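PDB 5X3E: kinesin-like protein from Caenorhabditis elegans, which probably works as a kinesin-6 motor, using ATP binding and hydrolysis to act on microtubules, and is captured here in the nucleotide-free state. Local coordinates for residues 37-42 / 85-90; 41-46 / 410-415; 79-84 / 420-425. All coordinates share one frame; numbering follows the deposited sequence.

Contact 1. Residues 37-42 / 85-90; sequences EVVCRL and RVFSEN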
loop_
_atom_site.group_PDB
_atom_site.type_symbol
_atom_site.label_atom_id
_atom_site.label_comp_id
_atom_site.label_asym_id
_atom_site.label_seq_id
_atom_site.Cartn_x
_atom_site.Cartn_y
_atom_site.Cartn_z
ATOM N N GLU A 37 -10.798 -3.872 8.139
ATOM C CA GLU A 37 -10.396 -3.754 9.530
ATOM C C GLU A 37 -9.632 -2.453 9.715
ATOM O O GLU A 37 -8.848 -2.053 8.848
ATOM C CB GLU A 37 -9.531 -4.939 9.973
ATOM C CG GLU A 37 -9.295 -4.986 11.476
ATOM C CD GLU A 37 -8.244 -6.001 11.891
ATOM O OE1 GLU A 37 -8.352 -6.525 13.019
ATOM O OE2 GLU A 37 -7.327 -6.293 11.093
ATOM N N VAL A 38 -9.877 -1.789 10.838
ATOM C CA VAL A 38 -9.163 -0.576 11.208
ATOM C C VAL A 38 -8.443 -0.843 12.520
ATOM O O VAL A 38 -9.071 -1.248 13.507
ATOM C CB VAL A 38 -10.104 0.631 11.339
ATOM C CG1 VAL A 38 -9.316 1.869 11.714
ATOM C CG2 VAL A 38 -10.851 0.852 10.040
ATOM N N VAL A 39 -7.129 -0.624 12.529
ATOM C CA VAL A 39 -6.328 -0.778 13.734
ATOM C C VAL A 39 -5.653 0.557 14.018
ATOM O O VAL A 39 -5.547 1.430 13.152
ATOM C CB VAL A 39 -5.280 -1.905 13.625
ATOM C CG1 VAL A 39 -5.934 -3.204 13.175
ATOM C CG2 VAL A 39 -4.145 -1.500 12.695
ATOM N N CYS A 40 -5.214 0.715 15.258
ATOM C CA CYS A 40 -4.660 1.972 15.732
ATOM C C CYS A 40 -3.333 1.703 16.431
ATOM O O CYS A 40 -3.188 0.699 17.136
ATOM C CB CYS A 40 -5.651 2.676 16.669
ATOM S SG CYS A 40 -5.097 4.262 17.306
ATOM N N ARG A 41 -2.364 2.595 16.226
ATOM C CA ARG A 41 -1.027 2.435 16.789
ATOM C C ARG A 41 -0.595 3.728 17.463
ATOM O O ARG A 41 -0.495 4.770 16.806
ATOM C CB ARG A 41 -0.002 2.037 15.725
ATOM C CG ARG A 41 1.385 1.869 16.312
ATOM C CD ARG A 41 2.446 1.656 15.257
ATOM N NE ARG A 41 3.635 1.044 15.839
ATOM C CZ ARG A 41 4.760 0.815 15.174
ATOM N NH1 ARG A 41 4.856 1.154 13.896
ATOM N NH2 ARG A 41 5.791 0.248 15.788
ATOM N N LEU A 42 -0.313 3.646 18.764
ATOM C CA LEU A 42 0.176 4.794 19.514
ATOM C C LEU A 42 1.694 4.900 19.376
ATOM O O LEU A 42 2.408 3.896 19.496
ATOM C CB LEU A 42 -0.188 4.657 20.996
ATOM C CG LEU A 42 -1.621 4.324 21.430
ATOM C CD1 LEU A 42 -1.810 4.633 22.916
ATOM C CD2 LEU A 42 -2.668 5.010 20.590
ATOM N N ARG A 85 -7.786 -3.831 16.760
ATOM C CA ARG A 85 -6.597 -4.039 17.574
ATOM C C ARG A 85 -5.972 -2.677 17.848
ATOM O O ARG A 85 -5.955 -1.816 16.964
ATOM C CB ARG A 85 -5.592 -4.962 16.867
ATOM C CG ARG A 85 -4.216 -5.004 17.525
ATOM C CD ARG A 85 -4.245 -5.751 18.857
ATOM N NE ARG A 85 -2.966 -5.659 19.560
ATOM C CZ ARG A 85 -1.932 -6.477 19.385
ATOM N NH1 ARG A 85 -2.002 -7.482 18.516
ATOM N NH2 ARG A 85 -0.820 -6.284 20.083
ATOM N N VAL A 86 -5.486 -2.480 19.070
ATOM C CA VAL A 86 -4.798 -1.249 19.450
ATOM C C VAL A 86 -3.371 -1.605 19.836
ATOM O O VAL A 86 -3.153 -2.439 20.723
ATOM C CB VAL A 86 -5.505 -0.512 20.600
ATOM C CG1 VAL A 86 -4.700 0.718 21.007
ATOM C CG2 VAL A 86 -6.916 -0.108 20.196
ATOM N N PHE A 87 -2.405 -0.996 19.155
ATOM C CA PHE A 87 -1.000 -1.140 19.508
ATOM C C PHE A 87 -0.570 -0.002 20.418
ATOM O O PHE A 87 -0.953 1.151 20.211
ATOM C CB PHE A 87 -0.114 -1.151 18.264
ATOM C CG PHE A 87 -0.457 -2.231 17.280
ATOM C CD1 PHE A 87 -0.007 -3.527 17.473
ATOM C CD2 PHE A 87 -1.213 -1.947 16.154
ATOM C CE1 PHE A 87 -0.314 -4.520 16.570
ATOM C CE2 PHE A 87 -1.521 -2.936 15.248
ATOM C CZ PHE A 87 -1.072 -4.225 15.456
ATOM N N SER A 88 0.230 -0.337 21.430
ATOM C CA SER A 88 0.780 0.628 22.366
ATOM C C SER A 88 2.223 0.949 21.984
ATOM O O SER A 88 2.747 0.468 20.974
ATOM C CB SER A 88 0.683 0.096 23.795
ATOM O OG SER A 88 1.500 -1.048 23.966
ATOM N N GLU A 89 2.876 1.778 22.807
ATOM C CA GLU A 89 4.284 2.092 22.580
ATOM C C GLU A 89 5.169 0.855 22.673
ATOM O O GLU A 89 6.241 0.808 22.061
ATOM C CB GLU A 89 4.763 3.130 23.593
ATOM C CG GLU A 89 3.824 4.304 23.798
ATOM C CD GLU A 89 4.323 5.249 24.875
ATOM O OE1 GLU A 89 3.653 6.273 25.130
ATOM O OE2 GLU A 89 5.392 4.968 25.460
ATOM N N ASN A 90 4.736 -0.155 23.423
ATOM C CA ASN A 90 5.567 -1.332 23.616
ATOM C C ASN A 90 5.544 -2.264 22.410
ATOM O O ASN A 90 6.507 -3.008 22.190
ATOM C CB ASN A 90 5.122 -2.069 24.874
ATOM C CG ASN A 90 5.121 -1.174 26.096
ATOM O OD1 ASN A 90 4.067 -0.867 26.655
ATOM N ND2 ASN A 90 6.307 -0.748 26.517
#
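Cys40 and Arg41 form parallel bridges with Val86 and Phe87, and the two touching runs point in nearly the same direction, 16° apart end to end. Three backbone bonds join them: Cys40 N gives to Arg85 O (3.1 Å), Phe87 N to Cys40 O (2.7 Å) and Leu42 N to Phe87 O (3.0 Å). Cys40 O also takes a CA-H...O contact from Val86 CA.

On one face of the pair, Phe87 is central. With CG anti to its own carbonyl carbon (chi1 -58°), its ring runs back along the strand, and Val39 CG2 meets it at the edge, in the ring plane, 3.9 Å from CE2. Arg41 crosses the root of the Phe87 side chain, its CG 3.9 Å from Phe87 CB. The Arg41 chain is extended and carries its polar end beyond Phe87, where NH1 bonds to Thr129 and NH2 to Gln93. Arg85 bends at chi2 (71°) and folds over the aromatic ring: its CG lies above one face, displaced toward the rim, and Phe87 CE1 sits over the centre of the guanidinium. Outside the two segments, Arg85 NH1 forms a salt bridge to a bound sulfate, probably from the crystallisation liquor.

Leu42 rides over the neighbouring peptide, its CG 3.5 Å from Phe87 O. Cys40 and Val86 occupy the reverse face, where Ile60 touches both, whereas helix 93-109 packs on the Phe87 side. Strand 86-87 thus pairs in parallel with strand 37-42 at the margin of the central sheet of the kinesin motor domain, and strand 404-411 follows next to 37-42. The Arg41 side chain near the P-loop-like sequence is consistent with the nucleotide-pocket end of that sheet.

Contact 2. Residues 41-46 / 410-415; sequences RLCPYT and CVNPKP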
loop_
_atom_site.group_PDB
_atom_site.type_symbol
_atom_site.label_atom_id
_atom_site.label_comp_id
_atom_site.label_asym_id
_atom_site.label_seq_id
_atom_site.Cartn_x
_atom_site.Cartn_y
_atom_site.Cartn_z
ATOM N N ARG A 41 -2.364 2.595 16.226
ATOM C CA ARG A 41 -1.027 2.435 16.789
ATOM C C ARG A 41 -0.595 3.728 17.463
ATOM O O ARG A 41 -0.495 4.770 16.806
ATOM C CB ARG A 41 -0.002 2.037 15.725
ATOM C CG ARG A 41 1.385 1.869 16.312
ATOM C CD ARG A 41 2.446 1.656 15.257
ATOM N NE ARG A 41 3.635 1.044 15.839
ATOM C CZ ARG A 41 4.760 0.815 15.174
ATOM N NH1 ARG A 41 4.856 1.154 13.896
ATOM N NH2 ARG A 41 5.791 0.248 15.788
ATOM N N LEU A 42 -0.313 3.646 18.764
ATOM C CA LEU A 42 0.176 4.794 19.514
ATOM C C LEU A 42 1.694 4.900 19.376
ATOM O O LEU A 42 2.408 3.896 19.496
ATOM C CB LEU A 42 -0.188 4.657 20.996
ATOM C CG LEU A 42 -1.621 4.324 21.430
ATOM C CD1 LEU A 42 -1.810 4.633 22.916
ATOM C CD2 LEU A 42 -2.668 5.010 20.590
ATOM N N CYS A 43 2.185 6.103 19.130
ATOM C CA CYS A 43 3.625 6.296 19.098
ATOM C C CYS A 43 4.149 6.533 20.517
ATOM O O CYS A 43 3.371 6.801 21.438
ATOM C CB CYS A 43 3.979 7.474 18.196
ATOM S SG CYS A 43 3.205 9.001 18.698
ATOM N N PRO A 44 5.462 6.418 20.730
ATOM C CA PRO A 44 6.009 6.693 22.067
ATOM C C PRO A 44 5.709 8.116 22.526
ATOM O O PRO A 44 5.797 9.072 21.751
ATOM C CB PRO A 44 7.515 6.455 21.891
ATOM C CG PRO A 44 7.746 6.441 20.398
ATOM C CD PRO A 44 6.493 5.871 19.831
ATOM N N TYR A 45 5.337 8.243 23.802
ATOM C CA TYR A 45 4.983 9.526 24.411
ATOM C C TYR A 45 5.511 9.571 25.839
ATOM O O TYR A 45 5.025 8.836 26.705
ATOM C CB TYR A 45 3.473 9.753 24.389
ATOM C CG TYR A 45 3.029 10.940 25.215
ATOM C CD1 TYR A 45 3.477 12.220 24.926
ATOM C CD2 TYR A 45 2.159 10.778 26.287
ATOM C CE1 TYR A 45 3.077 13.303 25.679
ATOM C CE2 TYR A 45 1.751 11.856 27.044
ATOM C CZ TYR A 45 2.211 13.117 26.733
ATOM O OH TYR A 45 1.807 14.192 27.492
ATOM N N THR A 46 6.499 10.428 26.084
ATOM C CA THR A 46 7.112 10.565 27.407
ATOM C C THR A 46 6.543 11.769 28.160
ATOM O O THR A 46 7.259 12.698 28.534
ATOM C CB THR A 46 8.628 10.676 27.271
ATOM O OG1 THR A 46 8.954 11.871 26.549
ATOM C CG2 THR A 46 9.181 9.477 26.517
ATOM N N CYS A 410 -2.510 5.854 12.857
ATOM C CA CYS A 410 -1.422 6.259 13.736
ATOM C C CYS A 410 -1.829 7.533 14.466
ATOM O O CYS A 410 -2.251 8.507 13.833
ATOM C CB CYS A 410 -0.144 6.489 12.926
ATOM S SG CYS A 410 0.475 4.999 12.090
ATOM N N VAL A 411 -1.690 7.541 15.790
ATOM C CA VAL A 411 -2.086 8.695 16.594
ATOM C C VAL A 411 -1.002 8.994 17.621
ATOM O O VAL A 411 -0.361 8.081 18.150
ATOM C CB VAL A 411 -3.446 8.487 17.293
ATOM C CG1 VAL A 411 -4.587 8.483 16.282
ATOM C CG2 VAL A 411 -3.438 7.214 18.086
ATOM N N ASN A 412 -0.795 10.283 17.895
ATOM C CA ASN A 412 0.156 10.707 18.907
ATOM C C ASN A 412 -0.576 11.018 20.202
ATOM O O ASN A 412 -1.499 11.847 20.196
ATOM C CB ASN A 412 0.937 11.929 18.435
ATOM C CG ASN A 412 2.182 12.189 19.272
ATOM O OD1 ASN A 412 2.154 12.094 20.499
ATOM N ND2 ASN A 412 3.288 12.495 18.605
ATOM N N PRO A 413 -0.214 10.375 21.318
ATOM C CA PRO A 413 -0.900 10.651 22.592
ATOM C C PRO A 413 -0.605 12.023 23.171
ATOM O O PRO A 413 -1.202 12.377 24.197
ATOM C CB PRO A 413 -0.375 9.546 23.525
ATOM C CG PRO A 413 0.259 8.524 22.620
ATOM C CD PRO A 413 0.776 9.295 21.449
ATOM N N LYS A 414 0.298 12.793 22.570
ATOM C CA LYS A 414 0.618 14.113 23.095
ATOM C C LYS A 414 -0.641 14.979 23.125
ATOM O O LYS A 414 -1.446 14.932 22.187
ATOM C CB LYS A 414 1.713 14.770 22.251
ATOM C CG LYS A 414 2.757 15.511 23.079
ATOM C CD LYS A 414 3.979 15.918 22.269
ATOM C CE LYS A 414 5.015 16.596 23.163
ATOM N NZ LYS A 414 6.254 16.966 22.425
ATOM N N PRO A 415 -0.848 15.774 24.181
ATOM C CA PRO A 415 -2.073 16.589 24.255
ATOM C C PRO A 415 -2.171 17.631 23.161
ATOM O O PRO A 415 -3.262 18.165 22.931
ATOM C CB PRO A 415 -1.973 17.240 25.640
ATOM C CG PRO A 415 -0.509 17.355 25.867
ATOM C CD PRO A 415 0.085 16.101 25.272
#
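Tyr45 and Pro413 pack where two parallel strands run out into loops, just past a backbone bond from Val411 N to Arg41 O (3.2 Å) and a weak one from Cys43 N to Val411 O. The Tyr45 side chain starts at CB, which rests 3.9 Å from Pro413 CG. Its CG is anti to the backbone N (chi1 170°), which lays the ring along the 413-415 backbone. CD2 stays beside Pro413 CB, and CD1 and CE1 pass Lys414, whose CG is 3.4 Å from CE1. Lys414 CA makes a CH-pi contact over the ring face, 4.1 Å from the centroid and 28° off the normal, and Pro413 O lies on that face too, toward the rim. At the far end CZ and OH reach Pro415 CD, the two side chains crossing at about a right angle; OH has a weak hydrogen bond to Thr49 O.

The strands are neighbours in the central sheet of this P-loop NTPase fold, and Cys410 and Arg41 share the face that meets helix 126-130, which begins within the probable P-loop (Walker A) sequence. On the reverse face Leu42 CD2 crosses Val411 CG2 obliquely.

Cys43 SG, placed between its backbone N and carbonyl carbon (chi1 58°), points at the Asn412 amide, 3.4 Å from CG. That amide is held in an Asx turn: OD1 accepts from Lys414 N at 2.9 Å, while ND2 donates to Gly123 O. With both ends of the amide bonded, its rotation is fixed beside the sulfur, and Pro413 CD touches SG from the following residue.

Contact 3. Residues 79-84 / 420-425; sequences KVFRFG and ENMSAL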
loop_
_atom_site.group_PDB
_atom_site.type_symbol
_atom_site.label_atom_id
_atom_site.label_comp_id
_atom_site.label_asym_id
_atom_site.label_seq_id
_atom_site.Cartn_x
_atom_site.Cartn_y
_atom_site.Cartn_z
ATOM N N LYS A 79 -14.862 10.410 24.731
ATOM C CA LYS A 79 -15.275 9.407 23.758
ATOM C C LYS A 79 -14.386 8.176 23.871
ATOM O O LYS A 79 -13.214 8.265 24.247
ATOM C CB LYS A 79 -15.235 9.936 22.316
ATOM C CG LYS A 79 -16.366 10.888 21.962
ATOM C CD LYS A 79 -16.253 11.355 20.516
ATOM C CE LYS A 79 -17.282 12.430 20.185
ATOM N NZ LYS A 79 -17.044 13.048 18.846
ATOM N N VAL A 80 -14.960 7.024 23.531
ATOM C CA VAL A 80 -14.260 5.746 23.538
ATOM C C VAL A 80 -14.399 5.127 22.156
ATOM O O VAL A 80 -15.514 5.013 21.633
ATOM C CB VAL A 80 -14.814 4.801 24.619
ATOM C CG1 VAL A 80 -14.163 3.438 24.508
ATOM C CG2 VAL A 80 -14.585 5.389 25.990
ATOM N N PHE A 81 -13.277 4.733 21.566
ATOM C CA PHE A 81 -13.263 4.209 20.209
ATOM C C PHE A 81 -12.822 2.755 20.216
ATOM O O PHE A 81 -11.888 2.382 20.932
ATOM C CB PHE A 81 -12.343 5.039 19.320
ATOM C CG PHE A 81 -12.808 6.447 19.129
ATOM C CD1 PHE A 81 -12.237 7.482 19.849
ATOM C CD2 PHE A 81 -13.830 6.735 18.242
ATOM C CE1 PHE A 81 -12.666 8.782 19.674
ATOM C CE2 PHE A 81 -14.263 8.031 18.060
ATOM C CZ PHE A 81 -13.681 9.057 18.777
ATOM N N ARG A 82 -13.482 1.943 19.397
ATOM C CA ARG A 82 -13.198 0.520 19.306
ATOM C C ARG A 82 -12.573 0.209 17.953
ATOM O O ARG A 82 -13.129 0.565 16.908
ATOM C CB ARG A 82 -14.472 -0.304 19.512
ATOM C CG ARG A 82 -14.234 -1.799 19.566
ATOM C CD ARG A 82 -15.489 -2.536 20.012
ATOM N NE ARG A 82 -15.285 -3.982 20.049
ATOM C CZ ARG A 82 -14.773 -4.631 21.091
ATOM N NH1 ARG A 82 -14.617 -5.948 21.048
ATOM N NH2 ARG A 82 -14.413 -3.961 22.177
ATOM N N PHE A 83 -11.425 -0.457 17.977
ATOM C CA PHE A 83 -10.729 -0.891 16.778
ATOM C C PHE A 83 -10.532 -2.400 16.831
ATOM O O PHE A 83 -10.688 -3.033 17.879
ATOM C CB PHE A 83 -9.370 -0.193 16.642
ATOM C CG PHE A 83 -9.460 1.298 16.553
ATOM C CD1 PHE A 83 -9.670 1.920 15.334
ATOM C CD2 PHE A 83 -9.335 2.079 17.689
ATOM C CE1 PHE A 83 -9.749 3.294 15.249
ATOM C CE2 PHE A 83 -9.415 3.452 17.610
ATOM C CZ PHE A 83 -9.625 4.060 16.388
ATOM N N GLY A 84 -10.178 -2.980 15.685
ATOM C CA GLY A 84 -9.877 -4.398 15.653
ATOM C C GLY A 84 -8.686 -4.778 16.505
ATOM O O GLY A 84 -8.588 -5.929 16.943
ATOM N N GLU A 420 -6.800 16.684 16.515
ATOM C CA GLU A 420 -6.514 15.934 15.298
ATOM C C GLU A 420 -6.683 14.434 15.504
ATOM O O GLU A 420 -6.980 13.710 14.547
ATOM C CB GLU A 420 -5.106 16.255 14.805
ATOM C CG GLU A 420 -4.980 17.625 14.156
ATOM C CD GLU A 420 -5.840 17.757 12.911
ATOM O OE1 GLU A 420 -5.972 16.758 12.170
ATOM O OE2 GLU A 420 -6.386 18.858 12.675
ATOM N N ASN A 421 -6.502 13.948 16.734
ATOM C CA ASN A 421 -6.784 12.543 17.008
ATOM C C ASN A 421 -8.282 12.269 16.998
ATOM O O ASN A 421 -8.704 11.144 16.710
ATOM C CB ASN A 421 -6.173 12.128 18.347
ATOM C CG ASN A 421 -4.651 12.154 18.330
ATOM O OD1 ASN A 421 -4.023 12.104 17.271
ATOM N ND2 ASN A 421 -4.052 12.231 19.512
ATOM N N MET A 422 -9.096 13.284 17.299
ATOM C CA MET A 422 -10.543 13.110 17.261
ATOM C C MET A 422 -11.020 12.785 15.853
ATOM O O MET A 422 -11.969 12.012 15.673
ATOM C CB MET A 422 -11.233 14.365 17.790
ATOM C CG MET A 422 -11.088 14.536 19.287
ATOM S SD MET A 422 -11.912 13.185 20.146
ATOM C CE MET A 422 -13.529 13.277 19.388
ATOM N N SER A 423 -10.389 13.384 14.842
ATOM C CA SER A 423 -10.725 13.067 13.459
ATOM C C SER A 423 -10.122 11.734 13.035
ATOM O O SER A 423 -10.744 10.980 12.278
ATOM C CB SER A 423 -10.234 14.178 12.533
ATOM O OG SER A 423 -8.818 14.263 12.559
ATOM N N ALA A 424 -8.910 11.432 13.509
ATOM C CA ALA A 424 -8.249 10.189 13.130
ATOM C C ALA A 424 -8.949 8.983 13.737
ATOM O O ALA A 424 -9.019 7.917 13.114
ATOM C CB ALA A 424 -6.780 10.223 13.550
ATOM N N LEU A 425 -9.461 9.128 14.959
ATOM C CA LEU A 425 -10.175 8.040 15.612
ATOM C C LEU A 425 -11.613 7.915 15.132
ATOM O O LEU A 425 -12.283 6.942 15.488
ATOM C CB LEU A 425 -10.147 8.226 17.134
ATOM C CG LEU A 425 -8.780 8.211 17.828
ATOM C CD1 LEU A 425 -8.920 8.602 19.284
ATOM C CD2 LEU A 425 -8.106 6.862 17.710
#
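The small antiparallel sheet of strands 52-54, 59-62, 79-82 and 430-433 is packed onto the end of helix 418-424 by Phe81 and Phe83, which both pack on Leu425. No hydrogen bond crosses this interface; it is made mainly by apolar contacts.

Leu425 CB lies over one face of the Phe81 ring in a CH-pi contact, 3.6 Å from the centroid and 17° off the normal. Its two methyls part from there: CD1 stays by Phe81, 3.5 Å from CD1 of that ring, and CD2 turns to Phe83, 3.5 Å from CZ. With CG anti to its carbonyl carbon (chi1 -62°), Leu425 can offer one methyl to each aromatic residue, crossing each at about a right angle. Backbone O of Leu425 also passes close to Phe81 CD2.

Met422, one helical turn earlier, curls at chi2 and chi3 so that its methyl comes back toward the sheet. CE meets Phe81 at the ring edge, 4.3 Å from CZ. The Met422 side chain crosses the extended Lys79 chain at about a right angle, with CE 3.5 Å from Lys79 CD, and the outer part of the lysine chain lies against the methyl. Within the helix, Glu420 O takes two donors from the same face of its carbonyl plane, Ser423 OG at 2.8 Å and Ala424 N.

Phe83 also touches Val38 and Cys40, so its ring reaches the central sheet as well. Strands 52-54, 59-62 and 79-82 correspond to the small three-stranded lobe of kinesin motor domains; 430-433, which follows the last helix and adds a fourth strand, lies where the chain probably leads into the neck linker.

In the fold
The three contacts surround one corner of the motor domain, on one side of its centre. Contacts 1 and 2 share Arg41 and Leu42 on strand 37-42, their centres about 10 Å apart, and are linked by a weak bond from Tyr45 N to Glu89 OE1 (2.9 Å). Contact 3 lies about 11 Å from contact 1 and 13 Å from contact 2, centre to centre. It meets the former through Gly84 N and Val38 O (3.0 Å) and the latter through Asn421 ND2 and Asn412 O (2.7 Å). Contact 2 adjoins the probable nucleotide site, its Cys410 side chain touching the P-loop-like sequence, and its strand 404-411 leads on to helix 418-424 of contact 3.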